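Local coordinates for Phospholipase/Carboxylesterase (Dyadobacter fermentans, PDB 4H0C), which probably hydrolyses carboxylic esters, and perhaps palmitoyl-protein thioesters, as a member of the alpha/beta hydrolase superfamily, at residues K22-M27 with A90-Q95; V26-R31 with A83-V88; S61-S66 with G110-L115; Y117-A122 with V174-D179; V187-R192 with I201-N206. All blocks are in the same frame, centred on the assembly; numbering follows the deposited sequence.

Interaction 1: residues K22-M27 with A90-Q95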
# COMPACT_ATOMS: atom_id res chain seq x y z
N LYS A 22 -10.67 -2.37 17.23
CA LYS A 22 -9.47 -1.81 17.85
C LYS A 22 -8.50 -1.29 16.78
O LYS A 22 -7.70 -0.38 17.04
CB LYS A 22 -8.77 -2.91 18.68
CG LYS A 22 -9.66 -3.59 19.71
CD LYS A 22 -8.91 -4.60 20.58
CE LYS A 22 -8.61 -5.88 19.82
NZ LYS A 22 -9.83 -6.66 19.46
N LYS A 23 -8.57 -1.86 15.59
CA LYS A 23 -7.60 -1.60 14.52
C LYS A 23 -8.32 -1.60 13.18
O LYS A 23 -9.46 -2.09 13.08
CB LYS A 23 -6.51 -2.69 14.51
CG LYS A 23 -5.79 -2.91 15.81
CD LYS A 23 -4.84 -4.10 15.74
CE LYS A 23 -3.87 -4.05 16.91
NZ LYS A 23 -3.02 -5.27 16.90
N ALA A 24 -7.66 -1.05 12.16
CA ALA A 24 -8.22 -1.06 10.82
C ALA A 24 -7.13 -1.33 9.84
O ALA A 24 -5.95 -1.09 10.14
CB ALA A 24 -8.87 0.27 10.49
N VAL A 25 -7.51 -1.83 8.68
CA VAL A 25 -6.52 -2.04 7.61
C VAL A 25 -7.09 -1.54 6.30
O VAL A 25 -8.26 -1.83 5.98
CB VAL A 25 -6.05 -3.51 7.49
CG1 VAL A 25 -7.21 -4.46 7.14
CG2 VAL A 25 -4.96 -3.62 6.42
N VAL A 26 -6.30 -0.74 5.58
CA VAL A 26 -6.63 -0.26 4.25
C VAL A 26 -5.94 -1.21 3.27
O VAL A 26 -4.72 -1.31 3.28
CB VAL A 26 -6.12 1.19 4.05
CG1 VAL A 26 -6.42 1.63 2.62
CG2 VAL A 26 -6.72 2.12 5.08
N MSE A 27 -6.73 -1.91 2.44
CA MSE A 27 -6.20 -2.92 1.52
C MSE A 27 -6.36 -2.41 0.09
O MSE A 27 -7.45 -2.03 -0.32
CB MSE A 27 -6.90 -4.27 1.71
CG MSE A 27 -6.88 -4.71 3.18
SE MSE A 27 -7.57 -6.48 3.40
CE MSE A 27 -6.09 -7.49 2.64
N ALA A 90 -9.22 9.14 6.48
CA ALA A 90 -10.04 10.13 7.19
C ALA A 90 -11.31 9.51 7.77
O ALA A 90 -11.67 9.80 8.91
CB ALA A 90 -10.39 11.30 6.27
N GLU A 91 -11.99 8.67 7.00
CA GLU A 91 -13.21 7.99 7.50
C GLU A 91 -12.92 7.13 8.73
O GLU A 91 -13.63 7.20 9.74
CB GLU A 91 -13.86 7.16 6.40
CG GLU A 91 -14.56 7.99 5.33
CD GLU A 91 -15.38 7.17 4.34
OE1 GLU A 91 -15.67 7.69 3.24
OE2 GLU A 91 -15.73 6.01 4.65
N ILE A 92 -11.84 6.35 8.65
CA ILE A 92 -11.42 5.49 9.75
C ILE A 92 -11.15 6.32 11.01
O ILE A 92 -11.65 6.00 12.11
CB ILE A 92 -10.21 4.62 9.37
CG1 ILE A 92 -10.62 3.66 8.27
CG2 ILE A 92 -9.71 3.82 10.58
CD1 ILE A 92 -9.46 3.00 7.52
N GLU A 93 -10.39 7.41 10.86
CA GLU A 93 -10.11 8.25 12.02
C GLU A 93 -11.39 8.87 12.57
O GLU A 93 -11.52 8.98 13.78
CB GLU A 93 -9.08 9.33 11.70
CG GLU A 93 -7.71 8.75 11.35
CD GLU A 93 -6.69 9.84 11.04
OE1 GLU A 93 -6.48 10.12 9.85
OE2 GLU A 93 -6.13 10.43 11.97
N ALA A 94 -12.34 9.21 11.71
CA ALA A 94 -13.62 9.78 12.18
C ALA A 94 -14.49 8.75 12.92
O ALA A 94 -15.38 9.12 13.68
CB ALA A 94 -14.40 10.44 11.04
N GLN A 95 -14.22 7.46 12.68
CA GLN A 95 -14.92 6.37 13.38
C GLN A 95 -14.25 6.09 14.69
O GLN A 95 -14.68 5.20 15.44
CB GLN A 95 -14.91 5.06 12.56
CG GLN A 95 -15.49 5.15 11.16
CD GLN A 95 -17.01 5.11 11.14
OE1 GLN A 95 -17.67 5.04 12.19
NE2 GLN A 95 -17.58 5.15 9.93
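With chi1 of I92 at -65°, its CG2 branch stands anti to the backbone N and meets A24, while the extended CG1 arm (chi2 164°) carries CD1 toward V26. In V26, chi1 of 177° places CG1 anti to the backbone N and leaves CG2, the methyl beside that N, to make the touch. The isoleucine thus uses both branches at once. Its CG2 rests 3.6 Å from A24 CB, the closest of its approaches, and CD1 comes to 3.8 Å from V26 CG2, the two side chains meeting at a slant. The same CD1 also lies 4.1 Å from A24 CB, so the small alanine methyl sits against both ends of the I92 side chain. A24 and V26 are two residues apart on one strand, and a single helix residue serves both. The segments come closest between A24 CA and I92 CA, 7.4 Å.

This is helix-on-sheet packing in the alpha/beta hydrolase fold. Helix 77-94 belongs to the beta-alpha-beta crossover from strand 50-55 to strand 102-107, and strand 23-28 lies between those two in the sheet. Backbone bonds hold it on both edges: V25 pairs with A51 and Y53, A24 with Q101 and Y103. I92 reaches the flanking strands as well, touching Y53 and I102, while V25 turns from the helix and packs on I52. The next residue after I92, E93, forms a salt bridge with R123.

Interaction 2: residues V26-R31 with A83-V88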
# COMPACT_ATOMS: atom_id res chain seq x y z
N VAL A 26 -6.30 -0.74 5.58
CA VAL A 26 -6.63 -0.26 4.25
C VAL A 26 -5.94 -1.21 3.27
O VAL A 26 -4.72 -1.31 3.28
CB VAL A 26 -6.12 1.19 4.05
CG1 VAL A 26 -6.42 1.63 2.62
CG2 VAL A 26 -6.72 2.12 5.08
N MSE A 27 -6.73 -1.91 2.44
CA MSE A 27 -6.20 -2.92 1.52
C MSE A 27 -6.36 -2.41 0.09
O MSE A 27 -7.45 -2.03 -0.32
CB MSE A 27 -6.90 -4.27 1.71
CG MSE A 27 -6.88 -4.71 3.18
SE MSE A 27 -7.57 -6.48 3.40
CE MSE A 27 -6.09 -7.49 2.64
N LEU A 28 -5.27 -2.44 -0.68
CA LEU A 28 -5.23 -1.84 -2.01
C LEU A 28 -4.90 -2.91 -3.04
O LEU A 28 -3.81 -3.50 -3.02
CB LEU A 28 -4.24 -0.66 -2.06
CG LEU A 28 -4.53 0.48 -1.04
CD1 LEU A 28 -3.42 1.52 -1.04
CD2 LEU A 28 -5.86 1.16 -1.32
N HIS A 29 -5.86 -3.15 -3.93
CA HIS A 29 -5.75 -4.15 -4.98
C HIS A 29 -4.79 -3.74 -6.08
O HIS A 29 -4.41 -2.55 -6.22
CB HIS A 29 -7.12 -4.48 -5.59
CG HIS A 29 -7.75 -3.35 -6.40
ND1 HIS A 29 -7.34 -3.02 -7.67
CD2 HIS A 29 -8.83 -2.52 -6.10
CE1 HIS A 29 -8.12 -2.01 -8.14
NE2 HIS A 29 -9.02 -1.69 -7.17
N GLY A 30 -4.41 -4.72 -6.88
CA GLY A 30 -3.50 -4.51 -7.98
C GLY A 30 -4.16 -4.14 -9.30
O GLY A 30 -5.38 -3.99 -9.38
N ARG A 31 -3.35 -4.00 -10.34
CA ARG A 31 -3.83 -3.59 -11.67
C ARG A 31 -4.78 -4.64 -12.24
O ARG A 31 -4.44 -5.84 -12.30
CB ARG A 31 -2.66 -3.36 -12.63
CG ARG A 31 -3.06 -2.66 -13.93
CD ARG A 31 -1.87 -2.58 -14.89
NE ARG A 31 -0.76 -1.85 -14.26
CZ ARG A 31 -0.60 -0.52 -14.29
NH1 ARG A 31 -1.46 0.24 -14.97
NH2 ARG A 31 0.41 0.04 -13.67
N ALA A 83 -5.95 10.74 -3.27
CA ALA A 83 -7.09 11.37 -2.61
C ALA A 83 -8.06 10.35 -2.00
O ALA A 83 -8.53 10.53 -0.87
CB ALA A 83 -7.84 12.30 -3.57
N LEU A 84 -8.35 9.29 -2.73
CA LEU A 84 -9.29 8.27 -2.26
C LEU A 84 -8.74 7.52 -1.04
O LEU A 84 -9.47 7.27 -0.07
CB LEU A 84 -9.67 7.31 -3.42
CG LEU A 84 -10.66 6.16 -3.08
CD1 LEU A 84 -11.96 6.65 -2.47
CD2 LEU A 84 -10.96 5.29 -4.29
N VAL A 85 -7.44 7.18 -1.09
CA VAL A 85 -6.83 6.50 0.07
C VAL A 85 -6.94 7.42 1.27
O VAL A 85 -7.32 7.00 2.37
CB VAL A 85 -5.36 6.11 -0.19
CG1 VAL A 85 -4.70 5.54 1.08
CG2 VAL A 85 -5.28 5.16 -1.38
N GLY A 86 -6.64 8.70 1.04
CA GLY A 86 -6.74 9.71 2.10
C GLY A 86 -8.15 9.83 2.67
O GLY A 86 -8.33 10.03 3.88
N GLU A 87 -9.16 9.77 1.80
CA GLU A 87 -10.58 9.76 2.25
C GLU A 87 -10.86 8.55 3.16
O GLU A 87 -11.55 8.69 4.20
CB GLU A 87 -11.54 9.76 1.05
CG GLU A 87 -13.02 9.69 1.42
CD GLU A 87 -13.46 10.75 2.44
OE1 GLU A 87 -13.15 11.94 2.23
OE2 GLU A 87 -14.12 10.40 3.44
N VAL A 88 -10.37 7.37 2.76
CA VAL A 88 -10.56 6.16 3.55
C VAL A 88 -9.91 6.33 4.93
O VAL A 88 -10.57 6.06 5.96
CB VAL A 88 -9.97 4.91 2.84
CG1 VAL A 88 -9.97 3.69 3.78
CG2 VAL A 88 -10.73 4.62 1.54
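V26 and L28 of strand 23-28 pack against V88 and V85 of helix 77-94, a buried helix-to-sheet seam of the alpha/beta hydrolase fold. Its cross-segment contacts are apolar. V26 CG2 and V88 CG1 come tip to tip at 3.8 Å, the V88 methyl being the one held anti to its backbone N (chi1 171°). Nearer the end of the strand, L28 crosses V85 at a slant and straddles one methyl with its fork: V85 CG2 lies 4.0 Å from L28 CD2 and 4.1 Å from L28 CD1. L28 continues onto T114, and V85 onto L113 and Y117, which ties helix 109-120 to the same core.

Polar interactions belong to the loop that leaves the strand, H29 to R31, which in this family probably borders the active site. H29 is buried and gripped at both ring nitrogens, NE2 bonding with the backbone N of A57. R31 NE bonds a citrate, probably from the crystallisation liquor. The other ring nitrogen, H29 ND1, donates to G30 O over 2.8 Å with an N-H...O angle of 166°, the acceptor lying almost in the imidazole plane.

Interaction 3: residues S61-S66 with G110-L115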
# COMPACT_ATOMS: atom_id res chain seq x y z
N SER A 61 -7.91 0.05 -12.10
CA SER A 61 -6.50 0.39 -12.18
C SER A 61 -6.25 1.77 -11.59
O SER A 61 -6.87 2.76 -12.02
CB SER A 61 -6.03 0.34 -13.64
OG SER A 61 -4.66 0.74 -13.75
N TRP A 62 -5.35 1.83 -10.60
CA TRP A 62 -5.02 3.10 -9.92
C TRP A 62 -4.46 4.18 -10.83
O TRP A 62 -4.76 5.36 -10.64
CB TRP A 62 -4.12 2.87 -8.70
CG TRP A 62 -4.80 1.95 -7.71
CD1 TRP A 62 -4.42 0.66 -7.31
CD2 TRP A 62 -6.01 2.25 -6.94
NE1 TRP A 62 -5.30 0.16 -6.38
CE2 TRP A 62 -6.29 1.06 -6.13
CE3 TRP A 62 -6.87 3.34 -6.87
CZ2 TRP A 62 -7.40 1.01 -5.27
CZ3 TRP A 62 -7.96 3.28 -6.01
CH2 TRP A 62 -8.23 2.13 -5.23
N TYR A 63 -3.66 3.78 -11.80
CA TYR A 63 -3.06 4.74 -12.75
C TYR A 63 -2.68 3.94 -13.99
O TYR A 63 -2.41 2.72 -13.89
CB TYR A 63 -1.84 5.47 -12.09
CG TYR A 63 -0.91 4.54 -11.34
CD1 TYR A 63 0.05 3.76 -12.03
CD2 TYR A 63 -1.01 4.37 -9.95
CE1 TYR A 63 0.88 2.87 -11.35
CE2 TYR A 63 -0.16 3.52 -9.28
CZ TYR A 63 0.75 2.75 -9.98
OH TYR A 63 1.56 1.88 -9.32
N PRO A 64 -2.66 4.58 -15.18
CA PRO A 64 -2.66 3.82 -16.45
C PRO A 64 -1.38 3.10 -16.88
O PRO A 64 -1.46 2.12 -17.63
CB PRO A 64 -3.01 4.89 -17.50
CG PRO A 64 -2.57 6.18 -16.86
CD PRO A 64 -2.91 6.02 -15.40
N TYR A 65 -0.23 3.59 -16.44
CA TYR A 65 1.07 3.13 -16.92
C TYR A 65 1.92 2.55 -15.81
O TYR A 65 1.50 2.56 -14.64
CB TYR A 65 1.77 4.31 -17.60
CG TYR A 65 0.94 4.89 -18.73
CD1 TYR A 65 0.51 4.08 -19.79
CD2 TYR A 65 0.58 6.24 -18.74
CE1 TYR A 65 -0.24 4.60 -20.83
CE2 TYR A 65 -0.17 6.76 -19.78
CZ TYR A 65 -0.58 5.94 -20.82
OH TYR A 65 -1.33 6.47 -21.84
N SER A 66 3.11 2.04 -16.17
CA SER A 66 4.09 1.60 -15.16
C SER A 66 4.21 2.64 -14.06
O SER A 66 4.20 3.85 -14.33
CB SER A 66 5.46 1.41 -15.79
OG SER A 66 6.45 1.22 -14.79
N GLY A 110 -1.11 -1.83 -6.15
CA GLY A 110 -1.59 -1.44 -4.81
C GLY A 110 -0.49 -1.25 -3.78
O GLY A 110 -0.63 -0.42 -2.88
N ALA A 111 0.61 -2.01 -3.91
CA ALA A 111 1.77 -1.83 -3.00
C ALA A 111 2.47 -0.50 -3.30
O ALA A 111 2.86 0.21 -2.40
CB ALA A 111 2.75 -2.99 -3.14
N CYS A 112 2.61 -0.17 -4.59
CA CYS A 112 3.19 1.11 -4.98
C CYS A 112 2.35 2.26 -4.44
O CYS A 112 2.88 3.23 -3.90
CB CYS A 112 3.28 1.21 -6.50
SG CYS A 112 4.36 -0.05 -7.19
N LEU A 113 1.03 2.17 -4.62
CA LEU A 113 0.12 3.19 -4.10
C LEU A 113 0.20 3.28 -2.57
O LEU A 113 0.17 4.39 -2.00
CB LEU A 113 -1.30 2.91 -4.56
CG LEU A 113 -2.33 3.97 -4.12
CD1 LEU A 113 -1.99 5.38 -4.60
CD2 LEU A 113 -3.72 3.54 -4.61
N THR A 114 0.31 2.12 -1.91
CA THR A 114 0.44 2.06 -0.46
C THR A 114 1.68 2.85 -0.02
O THR A 114 1.60 3.66 0.90
CB THR A 114 0.56 0.60 0.05
OG1 THR A 114 -0.68 -0.08 -0.12
CG2 THR A 114 1.00 0.58 1.52
N LEU A 115 2.82 2.57 -0.65
CA LEU A 115 4.09 3.21 -0.28
C LEU A 115 4.03 4.71 -0.58
O LEU A 115 4.45 5.52 0.22
CB LEU A 115 5.26 2.58 -1.02
CG LEU A 115 5.59 1.17 -0.51
CD1 LEU A 115 6.63 0.59 -1.45
CD2 LEU A 115 6.12 1.18 0.94
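W62 and G110 bring the two backbones nearest, their CA atoms 7.6 Å apart. Segment 61-66 is an irregular loop that passes from a helical conformation at W62 to a fully extended one at Y63, whereas 110-115 is regular helix. Within that helix G110 O is gripped twice, by T114 N and by T114 OG1 at 2.8 Å, the donors arriving from opposite faces of the carbonyl plane. G110 is the last glycine of a probable GxSxG nucleophile elbow.

The main side-chain contact is a CH-pi interaction. L113 crosses W62 at about a right angle and sets CD2 over one face of the indole, 3.6 Å from the centroid of the five-membered ring and 17° off its normal. The nearest ring atom, W62 CD2, is 3.5 Å from L113 CD2. W62 NE1 donates to H29 O, and the ring also stacks with that of H29. A leucine here, without the indole, would probably leave L113 CD2 no ring face to lie on and H29 O without its N-H mate. Y63 adopts the crowded position about CA-CB (chi1 44°), which sends its ring toward the helix. There Y63 OH lies 3.4 Å from C112 CB while hydrogen-bonding a citrate, a ligand probably from the crystallisation liquor but perhaps marking a pocket.

W62 also packs on A81 and L84 of helix 77-94, and L113 on L82 of the same helix and on L28 of strand 23-28.

Interaction 4: residues Y117-A122 with V174-D179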
# COMPACT_ATOMS: atom_id res chain seq x y z
N TYR A 117 1.37 6.69 -0.86
CA TYR A 117 0.48 7.40 0.05
C TYR A 117 1.09 7.58 1.44
O TYR A 117 1.07 8.68 2.01
CB TYR A 117 -0.90 6.72 0.18
CG TYR A 117 -1.72 7.42 1.25
CD1 TYR A 117 -2.41 8.58 0.94
CD2 TYR A 117 -1.70 6.99 2.59
CE1 TYR A 117 -3.13 9.27 1.92
CE2 TYR A 117 -2.42 7.67 3.56
CZ TYR A 117 -3.12 8.81 3.23
OH TYR A 117 -3.82 9.50 4.18
N THR A 118 1.60 6.49 1.99
CA THR A 118 2.07 6.54 3.37
C THR A 118 3.33 7.40 3.50
O THR A 118 3.53 7.99 4.53
CB THR A 118 2.29 5.15 3.99
OG1 THR A 118 3.16 4.40 3.15
CG2 THR A 118 0.95 4.41 4.11
N THR A 119 4.16 7.47 2.46
CA THR A 119 5.41 8.23 2.48
C THR A 119 5.15 9.73 2.22
O THR A 119 5.87 10.61 2.74
CB THR A 119 6.43 7.57 1.54
OG1 THR A 119 6.51 6.17 1.88
CG2 THR A 119 7.84 8.17 1.74
N ARG A 120 4.10 10.04 1.47
CA ARG A 120 3.67 11.46 1.37
C ARG A 120 3.03 11.94 2.66
O ARG A 120 2.91 13.16 2.88
CB ARG A 120 2.69 11.63 0.20
CG ARG A 120 3.37 11.52 -1.16
CD ARG A 120 2.39 11.91 -2.25
NE ARG A 120 2.94 11.68 -3.57
CZ ARG A 120 2.63 12.40 -4.65
NH1 ARG A 120 1.81 13.44 -4.55
NH2 ARG A 120 3.17 12.09 -5.82
N ASN A 121 2.58 11.00 3.50
CA ASN A 121 1.79 11.30 4.69
C ASN A 121 2.30 10.51 5.87
O ASN A 121 1.54 9.79 6.52
CB ASN A 121 0.31 10.95 4.43
CG ASN A 121 -0.27 11.78 3.30
OD1 ASN A 121 -0.60 12.96 3.50
ND2 ASN A 121 -0.40 11.19 2.12
N ALA A 122 3.61 10.58 6.10
CA ALA A 122 4.26 9.71 7.10
C ALA A 122 3.90 10.15 8.50
O ALA A 122 3.94 11.33 8.80
CB ALA A 122 5.77 9.66 6.91
N VAL A 174 13.41 1.66 0.20
CA VAL A 174 13.89 1.33 1.55
C VAL A 174 14.74 2.48 2.15
O VAL A 174 14.55 2.90 3.32
CB VAL A 174 14.67 -0.01 1.54
CG1 VAL A 174 15.34 -0.29 2.88
CG2 VAL A 174 13.75 -1.17 1.14
N THR A 175 15.65 3.00 1.34
CA THR A 175 16.52 4.09 1.80
C THR A 175 15.69 5.30 2.25
O THR A 175 15.93 5.87 3.32
CB THR A 175 17.56 4.47 0.75
OG1 THR A 175 18.38 3.32 0.50
CG2 THR A 175 18.44 5.60 1.26
N ILE A 176 14.68 5.64 1.46
CA ILE A 176 13.82 6.79 1.79
C ILE A 176 12.99 6.49 3.04
O ILE A 176 12.89 7.34 3.95
CB ILE A 176 12.92 7.16 0.60
CG1 ILE A 176 13.76 7.83 -0.50
CG2 ILE A 176 11.81 8.10 1.04
CD1 ILE A 176 13.12 7.89 -1.87
N LEU A 177 12.39 5.31 3.09
CA LEU A 177 11.60 4.89 4.28
C LEU A 177 12.44 4.90 5.54
O LEU A 177 12.00 5.39 6.60
CB LEU A 177 11.01 3.48 4.07
CG LEU A 177 9.91 3.34 3.01
CD1 LEU A 177 9.75 1.89 2.58
CD2 LEU A 177 8.59 3.85 3.55
N GLU A 178 13.67 4.40 5.44
CA GLU A 178 14.57 4.39 6.62
C GLU A 178 14.95 5.80 7.05
O GLU A 178 14.90 6.12 8.25
CB GLU A 178 15.79 3.53 6.36
CG GLU A 178 15.45 2.03 6.39
CD GLU A 178 16.65 1.12 6.24
OE1 GLU A 178 17.65 1.53 5.61
OE2 GLU A 178 16.60 -0.02 6.77
N ASP A 179 15.24 6.67 6.09
CA ASP A 179 15.49 8.09 6.38
C ASP A 179 14.33 8.78 7.09
O ASP A 179 14.55 9.69 7.91
CB ASP A 179 15.91 8.84 5.11
CG ASP A 179 17.38 8.60 4.75
OD1 ASP A 179 18.14 8.05 5.59
OD2 ASP A 179 17.76 8.95 3.62
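T119 makes the touch from segment 117-122, meeting I176 and L177 of helix 167-179. In chain order, Y117 comes first and serves another neighbour: its ring packs on L82 and V89 of helix 77-94. T118 follows, its hydroxyl tied to T114 O. T119 then turns to the second helix, with CA 7.3 Å from L177 CA. Its chi1 of -51° stands CG2 anti to the backbone N and OG1 beside that N. The methyl meets the I176 branch at 4.0 Å between T119 CG2 and I176 CG2, and the hydroxyl comes up to L177, with T119 OG1 3.5 Å from L177 CD2. Both partners cross the threonine at about a right angle. Besides this apolar neighbour the hydroxyl has a polar mate, L115 O, one turn back. Where the chain leaves the helix, N121 bends back: ND2 donates to Y117 O over 2.9 Å at 158°, while lying over one face of the Y117 ring.

Beyond T119, L177 reaches V154 and V184 on the sheet. Helices 77-94, 109-120 and 167-179 thus touch side by side, T119 joining the second to the third, as in one of the helical layers that flank the sheet of the alpha/beta hydrolase fold.

Interaction 5: residues V187-R192 with I201-N206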
# COMPACT_ATOMS: atom_id res chain seq x y z
N VAL A 187 12.72 -7.74 1.98
CA VAL A 187 13.05 -9.11 1.59
C VAL A 187 12.92 -9.24 0.09
O VAL A 187 11.88 -8.90 -0.48
CB VAL A 187 12.22 -10.22 2.31
CG1 VAL A 187 12.76 -11.57 1.88
CG2 VAL A 187 12.31 -10.10 3.82
N VAL A 188 13.99 -9.71 -0.54
CA VAL A 188 14.03 -9.92 -1.98
C VAL A 188 14.09 -11.43 -2.20
O VAL A 188 14.90 -12.13 -1.58
CB VAL A 188 15.27 -9.26 -2.62
CG1 VAL A 188 15.38 -9.64 -4.10
CG2 VAL A 188 15.26 -7.73 -2.46
N TYR A 189 13.20 -11.93 -3.06
CA TYR A 189 13.06 -13.36 -3.30
C TYR A 189 13.55 -13.72 -4.71
O TYR A 189 12.79 -13.61 -5.68
CB TYR A 189 11.59 -13.76 -3.13
CG TYR A 189 11.04 -13.56 -1.74
CD1 TYR A 189 11.20 -14.55 -0.76
CD2 TYR A 189 10.36 -12.39 -1.39
CE1 TYR A 189 10.71 -14.38 0.51
CE2 TYR A 189 9.86 -12.21 -0.11
CZ TYR A 189 10.04 -13.22 0.83
OH TYR A 189 9.56 -13.05 2.10
N PRO A 190 14.81 -14.17 -4.82
CA PRO A 190 15.39 -14.53 -6.11
C PRO A 190 14.53 -15.60 -6.78
O PRO A 190 14.17 -16.60 -6.15
CB PRO A 190 16.74 -15.15 -5.71
CG PRO A 190 17.10 -14.47 -4.43
CD PRO A 190 15.79 -14.28 -3.72
N GLY A 191 14.18 -15.37 -8.05
CA GLY A 191 13.44 -16.35 -8.85
C GLY A 191 11.95 -16.51 -8.54
O GLY A 191 11.29 -17.32 -9.17
N ARG A 192 11.43 -15.77 -7.57
CA ARG A 192 10.00 -15.86 -7.23
C ARG A 192 9.17 -15.21 -8.33
O ARG A 192 9.52 -14.11 -8.81
CB ARG A 192 9.72 -15.14 -5.90
CG ARG A 192 8.30 -15.31 -5.35
CD ARG A 192 7.87 -14.07 -4.59
NE ARG A 192 7.72 -12.95 -5.52
CZ ARG A 192 7.46 -11.70 -5.17
NH1 ARG A 192 7.33 -11.37 -3.88
NH2 ARG A 192 7.34 -10.77 -6.12
N ILE A 201 3.60 -14.23 3.42
CA ILE A 201 2.41 -14.25 4.27
C ILE A 201 2.78 -14.58 5.72
O ILE A 201 2.36 -13.86 6.64
CB ILE A 201 1.33 -15.23 3.76
CG1 ILE A 201 0.77 -14.75 2.41
CG2 ILE A 201 0.20 -15.40 4.78
CD1 ILE A 201 0.05 -13.41 2.47
N GLN A 202 3.56 -15.65 5.92
CA GLN A 202 3.97 -16.07 7.27
C GLN A 202 4.82 -14.99 7.92
O GLN A 202 4.68 -14.72 9.12
CB GLN A 202 4.84 -17.32 7.24
CG GLN A 202 4.26 -18.59 6.65
CD GLN A 202 5.21 -19.77 6.83
OE1 GLN A 202 5.73 -20.32 5.85
NE2 GLN A 202 5.46 -20.16 8.08
N LEU A 203 5.74 -14.42 7.13
CA LEU A 203 6.65 -13.43 7.67
C LEU A 203 5.89 -12.20 8.13
O LEU A 203 6.16 -11.68 9.22
CB LEU A 203 7.74 -13.07 6.67
CG LEU A 203 8.85 -12.17 7.22
CD1 LEU A 203 9.41 -12.67 8.55
CD2 LEU A 203 9.92 -12.05 6.14
N VAL A 204 4.92 -11.76 7.33
CA VAL A 204 4.11 -10.61 7.70
C VAL A 204 3.30 -10.93 8.97
O VAL A 204 3.17 -10.10 9.87
CB VAL A 204 3.23 -10.13 6.53
CG1 VAL A 204 2.15 -9.19 7.02
CG2 VAL A 204 4.11 -9.41 5.50
N ASN A 205 2.76 -12.14 9.04
CA ASN A 205 1.95 -12.52 10.21
C ASN A 205 2.73 -12.56 11.50
O ASN A 205 2.18 -12.26 12.56
CB ASN A 205 1.27 -13.87 9.97
CG ASN A 205 0.11 -13.78 8.99
OD1 ASN A 205 -0.40 -12.69 8.70
ND2 ASN A 205 -0.31 -14.93 8.48
N ASN A 206 4.02 -12.92 11.41
CA ASN A 206 4.90 -13.03 12.58
C ASN A 206 5.63 -11.75 12.95
O ASN A 206 6.34 -11.70 13.96
CB ASN A 206 5.91 -14.16 12.38
CG ASN A 206 5.25 -15.52 12.32
OD1 ASN A 206 4.36 -15.84 13.11
ND2 ASN A 206 5.70 -16.33 11.38
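A small apolar contact near the protein surface joins V187 and Y189, on the outermost strand 183-190, to L203 of helix 198-206, the last helix of this alpha/beta hydrolase fold. It buries just 73 Å² in all, and the nearest CA atoms, those of V187 and L203, stand 9.8 Å apart, so the gap is bridged by side-chain ends. One methyl does the work on the helix side. L203 holds CG anti to its backbone N (chi1 -172°), which extends the side chain toward the strand, and CD2 meets V187 CG2 tip to tip at 3.9 Å. The same L203 CD2 lies 4.2 Å from Y189 OH, the tyrosine approaching at a slant.

V187 and Y189 are two apart on the strand and face the helix together. F155 of the adjoining strand 153-160 fills in beside V187, L203 and V204. Backbone bonds of V187 with I156 and of Y189 with T158 and N160 keep the edge strand in the sheet.

At the end of the strand a type II turn from Y189 to R192 reverses the chain, closed by R192 N to Y189 O at 3.2 Å, with G191 at positive phi. R192 then forms a salt bridge to E200, near the start of the helix. On the strand itself, V187 CG1 lies 3.3 Å above the plane of the Y189 ring, over one face and displaced toward its rim.

Interactions 1 and 2 share strand 23-28 and helix 77-94, with V26 in both, and their centres lie 12 Å apart along one helix-sheet seam. Interaction 3 lies 10 Å from interaction 2, centre to centre, and touches it through the R31 side chain, whose NH2 reaches Y65 O; its segments alternate with those of interactions 1 and 2 along the chain. Helix 109-120 carries on to interaction 4, after which strand 183-190 leads to interaction 5, about 26 Å from interaction 1, centre to centre, at the far edge strand of the sheet. The series thus runs across the alpha/beta hydrolase core, interactions 2 and 3 lying nearest the probable catalytic elbow.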